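Local atomic coordinates of B-cell lymphoma 3 protein (Homo sapiens, PDB entry 1K1A), a protein that regulates transcription of NF-kappa-B target genes, keeping the p50 subunit out of the nucleus when cytoplasmic and acting as a transcriptional activator when nuclear. Residues Gln80-Leu85 against Arg96-Ser101; His121-Thr126 against Glu130-Leu135. One frame throughout, in Å; residues are numbered along the deposited sequence. Where two conformers were deposited one is given.

Contact 1: residues Gln80-Leu85 against Arg96-Ser101; sequences QTAAHL and RALLDS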
ATOM      1  N   GLN A  80      11.064  -2.531   1.184  1.00 11.86           N
ATOM      2  CA  GLN A  80       9.786  -3.034   0.644  1.00 12.08           C
ATOM      3  C   GLN A  80       9.656  -4.530   0.840  1.00 11.22           C
ATOM      4  O   GLN A  80      10.601  -5.271   0.580  1.00 11.07           O
ATOM      5  CB  GLN A  80       9.673  -2.742  -0.862  1.00 11.74           C
ATOM      6  CG  GLN A  80       9.802  -1.269  -1.252  1.00 15.80           C
ATOM      7  CD  GLN A  80       8.489  -0.515  -1.155  1.00 19.55           C
ATOM      8  OE1 GLN A  80       7.891  -0.162  -2.174  1.00 23.36           O
ATOM      9  NE2 GLN A  80       8.036  -0.270   0.062  1.00 20.47           N
ATOM     10  N   THR A  81       8.486  -4.976   1.298  1.00 11.46           N
ATOM     11  CA  THR A  81       8.173  -6.404   1.327  1.00 11.08           C
ATOM     12  C   THR A  81       7.594  -6.762  -0.032  1.00 10.91           C
ATOM     13  O   THR A  81       7.375  -5.888  -0.863  1.00 10.53           O
ATOM     14  CB  THR A  81       7.123  -6.750   2.414  1.00 11.69           C
ATOM     15  OG1 THR A  81       5.893  -6.047   2.147  1.00 10.36           O
ATOM     16  CG2 THR A  81       7.562  -6.237   3.813  1.00 12.97           C
ATOM     17  N   ALA A  82       7.350  -8.047  -0.257  1.00 10.45           N
ATOM     18  CA  ALA A  82       6.720  -8.498  -1.492  1.00 10.64           C
ATOM     19  C   ALA A  82       5.393  -7.764  -1.727  1.00 10.73           C
ATOM     20  O   ALA A  82       5.075  -7.367  -2.855  1.00 10.67           O
ATOM     21  CB  ALA A  82       6.497  -9.985  -1.434  1.00 11.51           C
ATOM     22  N   ALA A  83       4.624  -7.585  -0.658  1.00 10.58           N
ATOM     23  CA  ALA A  83       3.334  -6.909  -0.742  1.00 10.44           C
ATOM     24  C   ALA A  83       3.467  -5.458  -1.196  1.00 10.55           C
ATOM     25  O   ALA A  83       2.673  -4.993  -2.019  1.00  9.64           O
ATOM     26  CB  ALA A  83       2.588  -6.991   0.590  1.00 11.11           C
ATOM     27  N   HIS A  84       4.459  -4.743  -0.649  1.00 10.64           N
ATOM     28  CA  HIS A  84       4.713  -3.356  -1.035  1.00 11.33           C
ATOM     29  C   HIS A  84       5.010  -3.297  -2.529  1.00 11.29           C
ATOM     30  O   HIS A  84       4.537  -2.408  -3.239  1.00 10.88           O
ATOM     31  CB  HIS A  84       5.949  -2.774  -0.309  1.00 11.32           C
ATOM     32  CG  HIS A  84       5.756  -2.486   1.154  1.00 11.91           C
ATOM     33  ND1 HIS A  84       5.184  -1.318   1.622  1.00 13.04           N
ATOM     34  CD2 HIS A  84       6.163  -3.165   2.252  1.00 12.23           C
ATOM     35  CE1 HIS A  84       5.202  -1.317   2.945  1.00  9.45           C
ATOM     36  NE2 HIS A  84       5.794  -2.425   3.352  1.00 13.52           N
ATOM     37  N   LEU A  85       5.843  -4.219  -2.996  1.00 10.78           N
ATOM     38  CA  LEU A  85       6.258  -4.215  -4.401  1.00 11.19           C
ATOM     39  C   LEU A  85       5.103  -4.533  -5.340  1.00 10.66           C
ATOM     40  O   LEU A  85       5.004  -3.950  -6.424  1.00 10.97           O
ATOM     41  CB  LEU A  85       7.424  -5.183  -4.635  1.00 11.26           C
ATOM     42  CG  LEU A  85       8.761  -4.781  -4.006  1.00 12.36           C
ATOM     43  CD1 LEU A  85       9.789  -5.880  -4.220  1.00 13.63           C
ATOM     44  CD2 LEU A  85       9.260  -3.458  -4.601  1.00 13.15           C
ATOM     45  N   ARG A  96      -2.497 -11.161  -5.006  1.00 12.85           N
ATOM     46  CA  ARG A  96      -3.345 -12.301  -4.717  1.00 13.96           C
ATOM     47  C   ARG A  96      -2.503 -13.569  -4.565  1.00 14.00           C
ATOM     48  O   ARG A  96      -2.720 -14.358  -3.658  1.00 14.16           O
ATOM     49  CB  ARG A  96      -4.380 -12.488  -5.827  1.00 14.76           C
ATOM     50  CG  ARG A  96      -5.467 -13.495  -5.490  1.00 17.56           C
ATOM     51  CD  ARG A  96      -6.592 -13.543  -6.502  1.00 22.82           C
ATOM     52  NE  ARG A  96      -7.428 -12.346  -6.458  1.00 25.89           N
ATOM     53  CZ  ARG A  96      -8.411 -12.161  -5.586  1.00 28.40           C
ATOM     54  NH1 ARG A  96      -8.681 -13.093  -4.683  1.00 30.61           N
ATOM     55  NH2 ARG A  96      -9.130 -11.049  -5.618  1.00 29.04           N
ATOM     56  N   ALA A  97      -1.536 -13.762  -5.455  1.00 13.47           N
ATOM     57  CA  ALA A  97      -0.692 -14.951  -5.364  1.00 13.94           C
ATOM     58  C   ALA A  97       0.058 -14.997  -4.022  1.00 13.85           C
ATOM     59  O   ALA A  97       0.172 -16.053  -3.402  1.00 14.17           O
ATOM     60  CB  ALA A  97       0.276 -15.012  -6.534  1.00 13.82           C
ATOM     61  N   LEU A  98       0.533 -13.841  -3.569  1.00 13.52           N
ATOM     62  CA  LEU A  98       1.269 -13.750  -2.314  1.00 14.37           C
ATOM     63  C   LEU A  98       0.375 -14.061  -1.117  1.00 14.15           C
ATOM     64  O   LEU A  98       0.708 -14.888  -0.283  1.00 14.52           O
ATOM     65  CB  LEU A  98       1.853 -12.342  -2.147  1.00 14.05           C
ATOM     66  CG  LEU A  98       3.189 -12.019  -2.798  1.00 16.56           C
ATOM     67  CD1 LEU A  98       3.399 -10.501  -2.800  1.00 17.00           C
ATOM     68  CD2 LEU A  98       4.313 -12.719  -2.048  1.00 15.59           C
ATOM     69  N   LEU A  99      -0.767 -13.387  -1.048  1.00 14.99           N
ATOM     70  CA  LEU A  99      -1.678 -13.539   0.080  1.00 16.10           C
ATOM     71  C   LEU A  99      -2.288 -14.935   0.163  1.00 16.70           C
ATOM     72  O   LEU A  99      -2.566 -15.417   1.256  1.00 17.44           O
ATOM     73  CB  LEU A  99      -2.777 -12.469   0.047  1.00 16.09           C
ATOM     74  CG  LEU A  99      -2.326 -10.999   0.050  1.00 16.33           C
ATOM     75  CD1 LEU A  99      -3.531 -10.097   0.012  1.00 16.80           C
ATOM     76  CD2 LEU A  99      -1.453 -10.668   1.256  1.00 19.63           C
ATOM     77  N   ASP A 100      -2.472 -15.586  -0.984  1.00 17.04           N
ATOM     78  CA  ASP A 100      -3.027 -16.937  -1.015  1.00 17.60           C
ATOM     79  C   ASP A 100      -1.967 -18.005  -0.688  1.00 17.42           C
ATOM     80  O   ASP A 100      -2.295 -19.060  -0.140  1.00 17.08           O
ATOM     81  CB  ASP A 100      -3.667 -17.256  -2.388  1.00 18.14           C
ATOM     82  CG  ASP A 100      -5.040 -16.582  -2.591  1.00 21.10           C
ATOM     83  OD1 ASP A 100      -5.475 -15.770  -1.732  1.00 22.13           O
ATOM     84  OD2 ASP A 100      -5.752 -16.814  -3.597  1.00 23.67           O
ATOM     85  N   SER A 101      -0.704 -17.735  -1.019  1.00 17.12           N
ATOM     86  CA  SER A 101       0.347 -18.739  -0.842  1.00 17.55           C
ATOM     87  C   SER A 101       1.058 -18.701   0.501  1.00 17.54           C
ATOM     88  O   SER A 101       1.603 -19.711   0.944  1.00 17.12           O
ATOM     89  CB  SER A 101       1.380 -18.658  -1.976  1.00 17.92           C
ATOM     90  OG  SER A 101       0.745 -18.642  -3.239  1.00 18.68           O
TER
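Ala-83 and Leu-98 mark the nearest backbone approach of segments 80-85 and 96-101, with 7.3 Å between their CA atoms, where the first turn of helix 82-88 faces the last turns of helix 92-101. This is the helix-turn-helix of an ankyrin repeat, the third in the Bcl-3 domain, and within these two segments it illustrates how a small alanine receives a branched leucine. Leu-98 does the reaching. Its CG lies beside the backbone N (chi1 -85°) and anti to the carbonyl carbon, which sends the isobutyl group across the gap until both of its methyls abut the Ala-82 methyl. CD1 comes to 3.4 Å from Ala-82 CB, tighter than usual van der Waals contact, and CD2 lies 3.6 Å from that same CB. Leu-98 CD1 is also 3.8 Å from Ala-83 N, over the start of the helix. An alanine in place of Leu-98 would remove both methyls and would probably open a gap over Ala-82 CB, weakening the grip between the two helices. Val-62 of helix 59-67 also touches Leu-98, so this side chain faces the preceding repeat as well as its own partner helix. Thr-81 and His-84 belong to the TAAH sequence, a variant of the TPLH signature of ankyrin repeats. Thr-81 occupies the N-cap position, though its capping bond from His-84 N to OG1 is weak and its geometry doubtful. In the last turn of helix 92-101, Ala-97 O takes two donors from Ser-101: its backbone N and, at 2.7 Å, its OG, tilted 20° from the carbonyl plane.

Contact 2: residues His121-Thr126 against Glu130-Leu135; sequences HVAVNT and ETVQLL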
ATOM      1  N   HIS A 121      -0.911   2.389   1.952  1.00 11.04           N
ATOM      2  CA  HIS A 121      -0.526   3.752   1.570  1.00 11.69           C
ATOM      3  C   HIS A 121      -0.034   3.773   0.126  1.00 11.69           C
ATOM      4  O   HIS A 121      -0.445   4.610  -0.666  1.00 12.14           O
ATOM      5  CB  HIS A 121       0.586   4.304   2.475  1.00 12.18           C
ATOM      6  CG  HIS A 121       0.144   4.613   3.873  1.00 13.52           C
ATOM      7  ND1 HIS A 121      -0.685   5.673   4.180  1.00 16.15           N
ATOM      8  CD2 HIS A 121       0.451   4.026   5.054  1.00 14.04           C
ATOM      9  CE1 HIS A 121      -0.883   5.711   5.485  1.00 14.56           C
ATOM     10  NE2 HIS A 121      -0.214   4.716   6.037  1.00 15.98           N
ATOM     11  N   VAL A 122       0.875   2.857  -0.201  1.00 11.52           N
ATOM     12  CA  VAL A 122       1.402   2.741  -1.557  1.00 11.34           C
ATOM     13  C   VAL A 122       0.283   2.509  -2.577  1.00 11.12           C
ATOM     14  O   VAL A 122       0.221   3.184  -3.605  1.00 11.03           O
ATOM     15  CB  VAL A 122       2.430   1.597  -1.665  1.00 11.39           C
ATOM     16  CG1 VAL A 122       2.852   1.396  -3.112  1.00 10.85           C
ATOM     17  CG2 VAL A 122       3.653   1.896  -0.798  1.00 12.16           C
ATOM     18  N   ALA A 123      -0.610   1.573  -2.280  1.00 11.24           N
ATOM     19  CA  ALA A 123      -1.705   1.267  -3.191  1.00 11.82           C
ATOM     20  C   ALA A 123      -2.609   2.483  -3.446  1.00 12.76           C
ATOM     21  O   ALA A 123      -2.996   2.759  -4.587  1.00 12.54           O
ATOM     22  CB  ALA A 123      -2.530   0.084  -2.669  1.00 11.48           C
ATOM     23  N   VAL A 124      -2.956   3.188  -2.378  1.00 13.33           N
ATOM     24  CA  VAL A 124      -3.824   4.361  -2.490  1.00 14.47           C
ATOM     25  C   VAL A 124      -3.155   5.422  -3.358  1.00 15.58           C
ATOM     26  O   VAL A 124      -3.801   6.041  -4.212  1.00 15.79           O
ATOM     27  CB  VAL A 124      -4.181   4.923  -1.098  1.00 14.48           C
ATOM     28  CG1 VAL A 124      -4.861   6.313  -1.210  1.00 15.22           C
ATOM     29  CG2 VAL A 124      -5.084   3.949  -0.348  1.00 13.31           C
ATOM     30  N   ASN A 125      -1.850   5.592  -3.167  1.00 16.57           N
ATOM     31  CA  ASN A 125      -1.063   6.532  -3.955  1.00 18.20           C
ATOM     32  C   ASN A 125      -1.035   6.213  -5.454  1.00 19.24           C
ATOM     33  O   ASN A 125      -1.006   7.122  -6.276  1.00 19.46           O
ATOM     34  CB  ASN A 125       0.344   6.678  -3.380  1.00 18.66           C
ATOM     35  CG  ASN A 125       0.358   7.482  -2.089  1.00 20.32           C
ATOM     36  OD1 ASN A 125      -0.603   8.192  -1.782  1.00 22.98           O
ATOM     37  ND2 ASN A 125       1.443   7.372  -1.325  1.00 20.79           N
ATOM     38  N   THR A 126      -1.070   4.930  -5.810  1.00 19.88           N
ATOM     39  CA  THR A 126      -1.167   4.555  -7.214  1.00 21.00           C
ATOM     40  C   THR A 126      -2.615   4.695  -7.666  1.00 22.06           C
ATOM     41  O   THR A 126      -2.900   4.688  -8.860  1.00 22.13           O
ATOM     42  CB  THR A 126      -0.716   3.101  -7.459  1.00 20.90           C
ATOM     43  OG1 THR A 126      -1.689   2.199  -6.915  1.00 20.16           O
ATOM     44  CG2 THR A 126       0.571   2.773  -6.713  1.00 19.82           C
ATOM     45  N   GLU A 130      -8.087  -1.967  -7.479  1.00 19.85           N
ATOM     46  CA  GLU A 130      -8.040  -3.421  -7.310  1.00 19.43           C
ATOM     47  C   GLU A 130      -7.132  -3.869  -6.155  1.00 18.37           C
ATOM     48  O   GLU A 130      -7.491  -4.759  -5.382  1.00 18.25           O
ATOM     49  CB  GLU A 130      -7.622  -4.097  -8.618  1.00 19.66           C
ATOM     50  CG  GLU A 130      -8.639  -3.973  -9.747  1.00 21.61           C
ATOM     51  CD  GLU A 130      -8.768  -2.557 -10.293  1.00 25.14           C
ATOM     52  OE1 GLU A 130      -7.745  -1.853 -10.416  1.00 27.11           O
ATOM     53  OE2 GLU A 130      -9.903  -2.145 -10.600  1.00 27.97           O
ATOM     54  N   THR A 131      -5.961  -3.253  -6.046  1.00 17.09           N
ATOM     55  CA  THR A 131      -5.033  -3.589  -4.966  1.00 15.84           C
ATOM     56  C   THR A 131      -5.536  -3.054  -3.627  1.00 15.15           C
ATOM     57  O   THR A 131      -5.431  -3.730  -2.607  1.00 14.13           O
ATOM     58  CB  THR A 131      -3.613  -3.074  -5.267  1.00 15.92           C
ATOM     59  OG1 THR A 131      -3.661  -1.669  -5.537  1.00 16.03           O
ATOM     60  CG2 THR A 131      -3.095  -3.671  -6.567  1.00 16.45           C
ATOM     61  N   VAL A 132      -6.105  -1.847  -3.627  1.00 14.23           N
ATOM     62  CA  VAL A 132      -6.657  -1.301  -2.399  1.00 13.94           C
ATOM     63  C   VAL A 132      -7.736  -2.233  -1.861  1.00 14.28           C
ATOM     64  O   VAL A 132      -7.701  -2.630  -0.699  1.00 13.56           O
ATOM     65  CB  VAL A 132      -7.215   0.147  -2.593  1.00 13.63           C
ATOM     66  CG1 VAL A 132      -7.958   0.616  -1.358  1.00 13.79           C
ATOM     67  CG2 VAL A 132      -6.073   1.104  -2.923  1.00 13.01           C
ATOM     68  N   GLN A 133      -8.675  -2.611  -2.723  1.00 14.75           N
ATOM     69  CA  GLN A 133      -9.764  -3.481  -2.309  1.00 15.55           C
ATOM     70  C   GLN A 133      -9.267  -4.789  -1.715  1.00 14.90           C
ATOM     71  O   GLN A 133      -9.708  -5.196  -0.649  1.00 15.26           O
ATOM     72  CB  GLN A 133     -10.722  -3.779  -3.470  1.00 15.93           C
ATOM     73  CG  GLN A 133     -11.991  -4.496  -3.009  0.60 17.71           C
ATOM     74  CD  GLN A 133     -13.009  -4.689  -4.114  0.60 18.85           C
ATOM     75  OE1 GLN A 133     -13.412  -3.726  -4.771  0.60 20.54           O
ATOM     76  NE2 GLN A 133     -13.442  -5.928  -4.310  0.60 19.18           N
ATOM     77  N   LEU A 134      -8.344  -5.442  -2.400  1.00 14.41           N
ATOM     78  CA  LEU A 134      -7.857  -6.733  -1.934  1.00 14.00           C
ATOM     79  C   LEU A 134      -7.137  -6.607  -0.586  1.00 13.68           C
ATOM     80  O   LEU A 134      -7.370  -7.403   0.313  1.00 14.19           O
ATOM     81  CB  LEU A 134      -6.942  -7.366  -2.976  1.00 14.10           C
ATOM     82  CG  LEU A 134      -6.336  -8.722  -2.639  1.00 14.81           C
ATOM     83  CD1 LEU A 134      -7.449  -9.735  -2.348  1.00 13.39           C
ATOM     84  CD2 LEU A 134      -5.435  -9.176  -3.790  1.00 15.88           C
ATOM     85  N   LEU A 135      -6.268  -5.605  -0.444  1.00 12.84           N
ATOM     86  CA  LEU A 135      -5.593  -5.382   0.833  1.00 12.56           C
ATOM     87  C   LEU A 135      -6.618  -5.255   1.974  1.00 12.86           C
ATOM     88  O   LEU A 135      -6.473  -5.865   3.025  1.00 12.30           O
ATOM     89  CB  LEU A 135      -4.730  -4.117   0.773  1.00 12.42           C
ATOM     90  CG  LEU A 135      -3.457  -4.214  -0.078  1.00 12.15           C
ATOM     91  CD1 LEU A 135      -2.849  -2.843  -0.250  1.00 12.40           C
ATOM     92  CD2 LEU A 135      -2.444  -5.187   0.538  1.00 13.20           C
TER
HETATM   93  O   HOH W   1      -1.426  -0.532  -6.606  1.00 14.12           O
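Two torsions set up the meeting of Ala-123 with its neighbours on segment 130-135. In Val-132, CG1 lies anti to the backbone N (chi1 172°), which turns CG2 onto helix 119-126; in Thr-131, OG1 sits between the backbone N and the carbonyl carbon (chi1 55°), which brings it beside the Ala-123 methyl. The pair forms the helical hairpin of the fourth ankyrin repeat, its segments close to antiparallel at 151° with axes 8.7 Å apart. The small Ala-123 is consistent with this close spacing; its CA is 5.6 Å from Val-132 CA. Its CB is met by Thr-131 OG1, by Val-132 CG2 at 3.7 Å and, one turn on, by Leu-135 CD1 at 3.8 Å. Val-132 CG2 also reaches the CG2 methyl of Val-124 at 4.0 Å, the two valines crossing at a slant. Val-124 also touches Pro-153 and Ala-157, which carries the apolar packing into helix 153-159. Near the turn the character changes. Thr-126 OG1 donates to Ala-123 O at 2.7 Å, accepts from Cys-128 N and accepts a hydrogen bond from a water 2.8 Å from OG1. That water is 2.7 Å from Thr-131 OG1, which is hydrogen-bonded to Cys-128 O as well. No direct hydrogen bond joins the segments, so dispersion between methyls carries the body of the interface, while the hydroxyls and their water meet the polar needs of the turn and tie the hairpin together at that end.

Overall arrangement
Contacts 1 and 2 are the intra-repeat packings of two consecutive ankyrin repeats, the third and the fourth of seven, and their centres lie 12 Å apart. They follow in series: contact 1 closes with helix 92-101 before helix 119-126 opens contact 2. The second helices of the two repeats meet through Leu-134, whose CD2 is 3.7 Å from Arg-96 N and which also packs on Leu-99, while the first helices meet where Val-122 CG1 approaches His-84 O. Each hairpin therefore serves as a layer against which the next is laid. Repeated along the chain, this stacking gives the elongated ankyrin domain of Bcl-3, a protein that forms complexes with NF-kappa-B p50 and p52 homodimers.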